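Local coordinates for hemolysin-related protein (Vibrio cholerae serotype O1, PDB 5V6C) that probably binds carbohydrate through the beta-prism lectin domain that this chain represents, one part of a longer, probably exported protein, at residues Phe7-Thr12 / Val70-Tyr75; Gln64-Glu69 / Thr88-Ser93. All blocks are in the same frame, centred on the assembly; numbering follows the deposited sequence.

Interaction 1: Phe7-Thr12 / Val70-Tyr75; sequences FGYSNT and VTSGLY
Ser72 OG is joined to Tyr9 OH through a single water, which lies 2.9 Å from Ser72 OG and makes a weak bond with Tyr9 OH. No direct hydrogen bond crosses between Phe7-Thr12 and Val70-Tyr75, so this water is the polar link between them. The Tyr9 ring lies beside Ser72, with Tyr9 CE1 4.1 Å from Ser72 CB. Farther along the ring, Tyr9 OH comes within 3.8 Å of Gly73 CA. Tyr9 has its CG anti to its own carbonyl carbon (chi1 -46°), which carries the hydroxyl across to strand 65-75 of another sheet. Deeper in, the contact becomes apolar. Val70 CG2 packs 3.9 Å from Phe7 CG, while Val70 CG1 approaches Phe7 CB; the two side chains cross at about a right angle. The Phe7 ring also meets that of Phe134. Gly8 passes Ser72, its CA 4.2 Å from Ser72 OG, and its backbone N is hydrogen-bonded to Glu109. Strand 7-8 pairs with strand 131-137 and strand 65-75 with strand 106-112, so side chains of two different sheets meet here, in the interior of the three-sheet beta-prism fold of this lectin family.

Interaction 2: Gln64-Glu69 / Thr88-Ser93; sequences QLQSVE and TMKDGS
Gln66 and Ser67 both direct their backbone N-H groups at Thr88 O, at 2.8 Å from Gln66 N and 3.1 Å from Ser67 N. Both donors lie in the carbonyl plane, and this shared acceptor defines a classic beta bulge. Thr88 N returns a bond to Ser67 O. On the face carrying Ser67 and Thr88, Ser67 OG rests 3.6 Å from Thr88 CB. Gln66 brings its CB beside Thr88 O and, with CG anti to the backbone N and a bend at chi2 (59°), sets OE1 3.6 Å from Lys90 CG.

Bends at chi2 (-51°) and chi3 (-75°) fold Met89 back, so that Met89 CE lies against the Gln64 carbonyl and 3.9 Å from Gln64 CB. Its SD meets Leu65 CD1 at 4.0 Å, the two side chains crossing at about a right angle. Lys90, by contrast, is extended beyond CG. It runs across both Gln64 and Gln66, and its NZ is hydrogen-bonded to the backbone O of Asp63. Its backbone N donates to Gln64 O at 2.8 Å, while a water joins Gln64 OE1 to Asp91 N.

After Met89 the chain reverses. Asp91 OD1 accepts from both Ser93 N and Ser93 OG: the hydroxyl bonds at the syn lone pair of OD1, whereas the amide comes from above the carboxylate plane. The bond from Ser93 N to Asp91 OD1 closes an Asx turn, which overlaps the type I beta turn Met89-Gly92 that leads from strand 80-89 into strand 94-98, beside the bulged antiparallel pairing of a beta-prism sheet.

Interactions 1 and 2 lie about 21 Å apart, centre to centre, and share strand 65-75: interaction 2 uses its beginning and interaction 1 its later half. Along the chain their segments alternate, in the order 7-12, 64-69, 70-75 and 88-93. Interaction 2 pairs neighbouring strands within one antiparallel sheet near the surface, whereas interaction 1 brings that sheet against the one containing strand 7-8 in a buried contact. The two also touch directly, Phe7 CZ lying 3.8 Å from Val68 CG2. One long strand thus takes part both in its own sheet and in the junction between two sheets of the beta-prism lectin domain.

Interaction 1: Phe7-Thr12 / Val70-Tyr75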
ATOM      1  N   PHE A   7       0.495  -7.956   3.181  1.00 14.33           N
ATOM      2  CA  PHE A   7       1.316  -7.927   1.979  1.00 12.72           C
ATOM      3  C   PHE A   7       2.722  -7.449   2.328  1.00 12.63           C
ATOM      4  O   PHE A   7       2.916  -6.648   3.245  1.00 12.31           O
ATOM      5  CB  PHE A   7       0.695  -7.013   0.917  1.00 14.11           C
ATOM      6  CG  PHE A   7      -0.751  -7.306   0.638  1.00  6.65           C
ATOM      7  CD1 PHE A   7      -1.115  -8.355  -0.185  1.00  9.34           C
ATOM      8  CD2 PHE A   7      -1.744  -6.527   1.202  1.00 10.18           C
ATOM      9  CE1 PHE A   7      -2.447  -8.626  -0.436  1.00 10.62           C
ATOM     10  CE2 PHE A   7      -3.071  -6.789   0.956  1.00  9.14           C
ATOM     11  CZ  PHE A   7      -3.425  -7.843   0.135  1.00 10.60           C
ATOM     12  N   GLY A   8       3.706  -7.963   1.599  1.00 10.99           N
ATOM     13  CA  GLY A   8       5.092  -7.591   1.856  1.00 12.37           C
ATOM     14  C   GLY A   8       5.640  -8.270   3.096  1.00 15.43           C
ATOM     15  O   GLY A   8       5.567  -9.497   3.234  1.00 17.31           O
ATOM     16  N   TYR A   9       6.199  -7.469   4.006  1.00 14.35           N
ATOM     17  CA  TYR A   9       6.856  -7.961   5.211  1.00 12.06           C
ATOM     18  C   TYR A   9       6.280  -7.270   6.440  1.00 16.22           C
ATOM     19  O   TYR A   9       5.720  -6.173   6.357  1.00 12.91           O
ATOM     20  CB  TYR A   9       8.370  -7.713   5.171  1.00 17.94           C
ATOM     21  CG  TYR A   9       9.031  -8.079   3.867  1.00 17.11           C
ATOM     22  CD1 TYR A   9       9.091  -7.172   2.820  1.00 15.63           C
ATOM     23  CD2 TYR A   9       9.606  -9.329   3.689  1.00 21.58           C
ATOM     24  CE1 TYR A   9       9.701  -7.502   1.624  1.00 18.27           C
ATOM     25  CE2 TYR A   9      10.219  -9.669   2.502  1.00 19.81           C
ATOM     26  CZ  TYR A   9      10.263  -8.750   1.471  1.00 24.24           C
ATOM     27  OH  TYR A   9      10.876  -9.079   0.284  1.00 26.16           O
ATOM     28  N   SER A  10       6.467  -7.907   7.602  1.00 14.74           N
ATOM     29  CA  SER A  10       5.930  -7.392   8.858  1.00 16.12           C
ATOM     30  C   SER A  10       7.008  -7.262   9.932  1.00 15.67           C
ATOM     31  O   SER A  10       6.704  -7.306  11.126  1.00 16.22           O
ATOM     32  CB  SER A  10       4.788  -8.277   9.361  1.00 16.13           C
ATOM     33  OG  SER A  10       5.181  -9.634   9.435  1.00 19.66           O
ATOM     34  N   ASN A  11       8.264  -7.076   9.539  1.00 16.02           N
ATOM     35  CA  ASN A  11       9.337  -6.992  10.520  1.00 20.29           C
ATOM     36  C   ASN A  11       9.644  -5.561  10.954  1.00 15.85           C
ATOM     37  O   ASN A  11      10.429  -5.374  11.890  1.00 18.92           O
ATOM     38  CB  ASN A  11      10.611  -7.662   9.976  1.00 17.36           C
ATOM     39  CG  ASN A  11      11.154  -6.985   8.732  1.00 28.76           C
ATOM     40  OD1 ASN A  11      10.406  -6.406   7.942  1.00 28.05           O
ATOM     41  ND2 ASN A  11      12.468  -7.065   8.547  1.00 35.87           N
ATOM     42  N   THR A  12       9.045  -4.557  10.318  1.00 14.05           N
ATOM     43  CA  THR A  12       9.203  -3.171  10.733  1.00 17.42           C
ATOM     44  C   THR A  12       7.997  -2.775  11.585  1.00 13.23           C
ATOM     45  O   THR A  12       7.216  -3.623  12.023  1.00 14.85           O
ATOM     46  CB  THR A  12       9.399  -2.256   9.515  1.00 13.80           C
ATOM     47  OG1 THR A  12       8.265  -2.331   8.644  1.00 15.27           O
ATOM     48  CG2 THR A  12      10.647  -2.658   8.741  1.00 17.61           C
ATOM     49  N   VAL A  70       0.676  -6.605  -5.465  1.00  9.53           N
ATOM     50  CA  VAL A  70       1.721  -5.973  -4.667  1.00  8.37           C
ATOM     51  C   VAL A  70       3.055  -6.606  -5.033  1.00 11.01           C
ATOM     52  O   VAL A  70       3.240  -7.820  -4.876  1.00 12.99           O
ATOM     53  CB  VAL A  70       1.447  -6.112  -3.161  1.00  8.50           C
ATOM     54  CG1 VAL A  70       2.509  -5.375  -2.349  1.00  6.94           C
ATOM     55  CG2 VAL A  70       0.047  -5.603  -2.813  1.00 10.19           C
ATOM     56  N   THR A  71       3.987  -5.785  -5.503  1.00 10.10           N
ATOM     57  CA  THR A  71       5.334  -6.236  -5.823  1.00  9.53           C
ATOM     58  C   THR A  71       6.287  -5.795  -4.722  1.00 12.73           C
ATOM     59  O   THR A  71       6.342  -4.612  -4.370  1.00  9.32           O
ATOM     60  CB  THR A  71       5.791  -5.686  -7.175  1.00 10.87           C
ATOM     61  OG1 THR A  71       4.889  -6.127  -8.199  1.00  9.95           O
ATOM     62  CG2 THR A  71       7.205  -6.162  -7.509  1.00  9.25           C
ATOM     63  N   SER A  72       7.024  -6.757  -4.175  1.00  9.04           N
ATOM     64  CA  SER A  72       8.021  -6.498  -3.153  1.00 12.17           C
ATOM     65  C   SER A  72       9.263  -7.317  -3.464  1.00 13.10           C
ATOM     66  O   SER A  72       9.199  -8.340  -4.151  1.00 11.58           O
ATOM     67  CB  SER A  72       7.493  -6.847  -1.759  1.00 13.71           C
ATOM     68  OG  SER A  72       7.206  -8.229  -1.664  1.00 15.29           O
ATOM     69  N   GLY A  73      10.401  -6.856  -2.952  1.00 12.93           N
ATOM     70  CA  GLY A  73      11.639  -7.584  -3.152  1.00 13.46           C
ATOM     71  C   GLY A  73      12.831  -6.798  -2.645  1.00 15.11           C
ATOM     72  O   GLY A  73      12.697  -5.899  -1.813  1.00 12.60           O
ATOM     73  N   LEU A  74      13.999  -7.167  -3.163  1.00 15.17           N
ATOM     74  CA  LEU A  74      15.261  -6.553  -2.763  1.00 15.21           C
ATOM     75  C   LEU A  74      15.414  -5.235  -3.507  1.00 13.16           C
ATOM     76  O   LEU A  74      15.640  -5.218  -4.720  1.00 14.91           O
ATOM     77  CB  LEU A  74      16.424  -7.495  -3.061  1.00 17.27           C
ATOM     78  CG  LEU A  74      17.827  -6.983  -2.742  1.00 17.72           C
ATOM     79  CD1 LEU A  74      18.030  -6.877  -1.239  1.00 23.25           C
ATOM     80  CD2 LEU A  74      18.872  -7.886  -3.373  1.00 24.32           C
ATOM     81  N   TYR A  75      15.290  -4.130  -2.781  1.00 16.91           N
ATOM     82  CA  TYR A  75      15.325  -2.814  -3.398  1.00 15.05           C
ATOM     83  C   TYR A  75      16.735  -2.495  -3.881  1.00 13.83           C
ATOM     84  O   TYR A  75      17.723  -2.754  -3.190  1.00 13.85           O
ATOM     85  CB  TYR A  75      14.846  -1.766  -2.394  1.00 12.13           C
ATOM     86  CG  TYR A  75      14.531  -0.409  -2.971  1.00 12.40           C
ATOM     87  CD1 TYR A  75      13.818  -0.279  -4.153  1.00 10.39           C
ATOM     88  CD2 TYR A  75      14.912   0.747  -2.308  1.00 14.43           C
ATOM     89  CE1 TYR A  75      13.516   0.963  -4.668  1.00 11.57           C
ATOM     90  CE2 TYR A  75      14.615   1.990  -2.814  1.00 12.83           C
ATOM     91  CZ  TYR A  75      13.913   2.097  -3.991  1.00 12.53           C
ATOM     92  OH  TYR A  75      13.618   3.347  -4.493  1.00 14.08           O
TER
HETATM   93  O   HOH W   1       8.631 -10.488  -0.655  1.00 28.71           O

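Interaction 2: Gln64-Glu69 / Thr88-Ser93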
ATOM      1  N   GLN A  64     -14.372   1.322  -4.309  1.00 17.50           N
ATOM      2  CA  GLN A  64     -14.397   0.825  -5.679  1.00 17.89           C
ATOM      3  C   GLN A  64     -13.244  -0.123  -5.978  1.00 20.82           C
ATOM      4  O   GLN A  64     -13.033  -0.479  -7.144  1.00 18.26           O
ATOM      5  CB  GLN A  64     -14.369   1.995  -6.664  1.00 15.83           C
ATOM      6  CG  GLN A  64     -15.622   2.848  -6.644  1.00 18.87           C
ATOM      7  CD  GLN A  64     -16.842   2.086  -7.121  1.00 29.33           C
ATOM      8  OE1 GLN A  64     -16.780   1.327  -8.093  1.00 27.37           O
ATOM      9  NE2 GLN A  64     -17.959   2.277  -6.435  1.00 26.35           N
ATOM     10  N   LEU A  65     -12.495  -0.540  -4.963  1.00 14.84           N
ATOM     11  CA  LEU A  65     -11.317  -1.363  -5.182  1.00 13.38           C
ATOM     12  C   LEU A  65     -11.718  -2.823  -5.329  1.00 12.78           C
ATOM     13  O   LEU A  65     -12.416  -3.374  -4.472  1.00 16.73           O
ATOM     14  CB  LEU A  65     -10.332  -1.200  -4.024  1.00 14.54           C
ATOM     15  CG  LEU A  65      -9.029  -1.993  -4.138  1.00 13.55           C
ATOM     16  CD1 LEU A  65      -8.201  -1.482  -5.309  1.00 13.32           C
ATOM     17  CD2 LEU A  65      -8.243  -1.921  -2.838  1.00  9.05           C
ATOM     18  N   GLN A  66     -11.271  -3.450  -6.416  1.00 13.52           N
ATOM     19  CA  GLN A  66     -11.560  -4.857  -6.656  1.00 14.11           C
ATOM     20  C   GLN A  66     -10.438  -5.760  -6.150  1.00 13.99           C
ATOM     21  O   GLN A  66     -10.694  -6.714  -5.409  1.00 11.13           O
ATOM     22  CB  GLN A  66     -11.803  -5.088  -8.152  1.00 16.33           C
ATOM     23  CG  GLN A  66     -12.086  -6.536  -8.553  1.00 20.84           C
ATOM     24  CD  GLN A  66     -13.310  -7.122  -7.867  1.00 27.16           C
ATOM     25  OE1 GLN A  66     -14.158  -6.396  -7.344  1.00 32.25           O
ATOM     26  NE2 GLN A  66     -13.406  -8.448  -7.870  1.00 35.77           N
ATOM     27  N   SER A  67      -9.195  -5.471  -6.529  1.00 10.26           N
ATOM     28  CA  SER A  67      -8.075  -6.335  -6.184  1.00  9.42           C
ATOM     29  C   SER A  67      -6.790  -5.519  -6.194  1.00 11.73           C
ATOM     30  O   SER A  67      -6.739  -4.403  -6.715  1.00 12.83           O
ATOM     31  CB  SER A  67      -7.968  -7.516  -7.151  1.00 12.81           C
ATOM     32  OG  SER A  67      -7.662  -7.073  -8.463  1.00 14.25           O
ATOM     33  N   VAL A  68      -5.743  -6.105  -5.615  1.00 12.87           N
ATOM     34  CA  VAL A  68      -4.435  -5.471  -5.559  1.00 11.68           C
ATOM     35  C   VAL A  68      -3.378  -6.464  -6.025  1.00 12.16           C
ATOM     36  O   VAL A  68      -3.510  -7.680  -5.852  1.00 10.50           O
ATOM     37  CB  VAL A  68      -4.109  -4.939  -4.142  1.00 10.05           C
ATOM     38  CG1 VAL A  68      -5.020  -3.769  -3.787  1.00 13.82           C
ATOM     39  CG2 VAL A  68      -4.241  -6.036  -3.100  1.00  9.54           C
ATOM     40  N   GLU A  69      -2.332  -5.927  -6.646  1.00 11.61           N
ATOM     41  CA  GLU A  69      -1.160  -6.689  -7.055  1.00 13.52           C
ATOM     42  C   GLU A  69       0.050  -5.983  -6.460  1.00 12.27           C
ATOM     43  O   GLU A  69       0.388  -4.872  -6.879  1.00 10.16           O
ATOM     44  CB  GLU A  69      -1.078  -6.771  -8.579  1.00 12.82           C
ATOM     45  CG  GLU A  69       0.053  -7.608  -9.122  1.00 18.12           C
ATOM     46  CD  GLU A  69       0.021  -7.691 -10.638  1.00 12.35           C
ATOM     47  OE1 GLU A  69       0.512  -6.755 -11.296  1.00 17.26           O
ATOM     48  OE2 GLU A  69      -0.515  -8.681 -11.172  1.00 26.93           O
ATOM     49  N   THR A  88      -6.585  -2.464  -8.937  1.00 13.02           N
ATOM     50  CA  THR A  88      -7.582  -2.715  -9.972  1.00 10.96           C
ATOM     51  C   THR A  88      -8.962  -2.443  -9.392  1.00 12.41           C
ATOM     52  O   THR A  88      -9.345  -3.049  -8.387  1.00 13.31           O
ATOM     53  CB  THR A  88      -7.499  -4.155 -10.484  1.00 15.19           C
ATOM     54  OG1 THR A  88      -6.232  -4.376 -11.109  1.00 15.21           O
ATOM     55  CG2 THR A  88      -8.606  -4.438 -11.498  1.00 13.37           C
ATOM     56  N   MET A  89      -9.711  -1.554 -10.034  1.00 12.44           N
ATOM     57  CA  MET A  89     -11.024  -1.170  -9.542  1.00 13.70           C
ATOM     58  C   MET A  89     -12.103  -2.090 -10.109  1.00 14.81           C
ATOM     59  O   MET A  89     -11.870  -2.886 -11.021  1.00 15.69           O
ATOM     60  CB  MET A  89     -11.327   0.283  -9.902  1.00 14.52           C
ATOM     61  CG  MET A  89     -10.135   1.218  -9.754  1.00 12.93           C
ATOM     62  SD  MET A  89      -9.313   1.100  -8.151  1.00 13.34           S
ATOM     63  CE  MET A  89     -10.473   1.966  -7.101  1.00 18.41           C
ATOM     64  N   LYS A  90     -13.310  -1.960  -9.559  1.00 15.67           N
ATOM     65  CA  LYS A  90     -14.406  -2.823  -9.982  1.00 13.54           C
ATOM     66  C   LYS A  90     -14.717  -2.663 -11.465  1.00 16.87           C
ATOM     67  O   LYS A  90     -15.097  -3.640 -12.120  1.00 15.98           O
ATOM     68  CB  LYS A  90     -15.646  -2.536  -9.137  1.00 16.67           C
ATOM     69  CG  LYS A  90     -15.574  -3.144  -7.749  1.00 17.85           C
ATOM     70  CD  LYS A  90     -16.567  -2.499  -6.790  1.00 19.61           C
ATOM     71  CE  LYS A  90     -16.534  -3.177  -5.422  1.00 17.33           C
ATOM     72  NZ  LYS A  90     -17.452  -2.533  -4.451  1.00 28.45           N
ATOM     73  N   ASP A  91     -14.549  -1.461 -12.020  1.00 14.47           N
ATOM     74  CA  ASP A  91     -14.859  -1.232 -13.428  1.00 16.61           C
ATOM     75  C   ASP A  91     -13.775  -1.739 -14.372  1.00 20.64           C
ATOM     76  O   ASP A  91     -13.910  -1.573 -15.589  1.00 16.68           O
ATOM     77  CB  ASP A  91     -15.103   0.261 -13.687  1.00 15.62           C
ATOM     78  CG  ASP A  91     -13.837   1.096 -13.597  1.00 20.28           C
ATOM     79  OD1 ASP A  91     -12.758   0.547 -13.293  1.00 15.55           O
ATOM     80  OD2 ASP A  91     -13.930   2.318 -13.833  1.00 19.44           O
ATOM     81  N   GLY A  92     -12.707  -2.339 -13.851  1.00 22.14           N
ATOM     82  CA  GLY A  92     -11.655  -2.899 -14.666  1.00 15.99           C
ATOM     83  C   GLY A  92     -10.439  -2.012 -14.820  1.00 13.15           C
ATOM     84  O   GLY A  92      -9.355  -2.521 -15.124  1.00 15.41           O
ATOM     85  N   SER A  93     -10.587  -0.705 -14.623  1.00 16.06           N
ATOM     86  CA  SER A  93      -9.446   0.190 -14.713  1.00 17.20           C
ATOM     87  C   SER A  93      -8.472  -0.085 -13.574  1.00 15.70           C
ATOM     88  O   SER A  93      -8.833  -0.622 -12.521  1.00 18.19           O
ATOM     89  CB  SER A  93      -9.900   1.652 -14.685  1.00 15.38           C
ATOM     90  OG  SER A  93     -10.524   1.976 -13.455  1.00 17.57           O
TER
HETATM   91  O   HOH W   2     -14.784   0.982 -10.341  1.00 17.45           O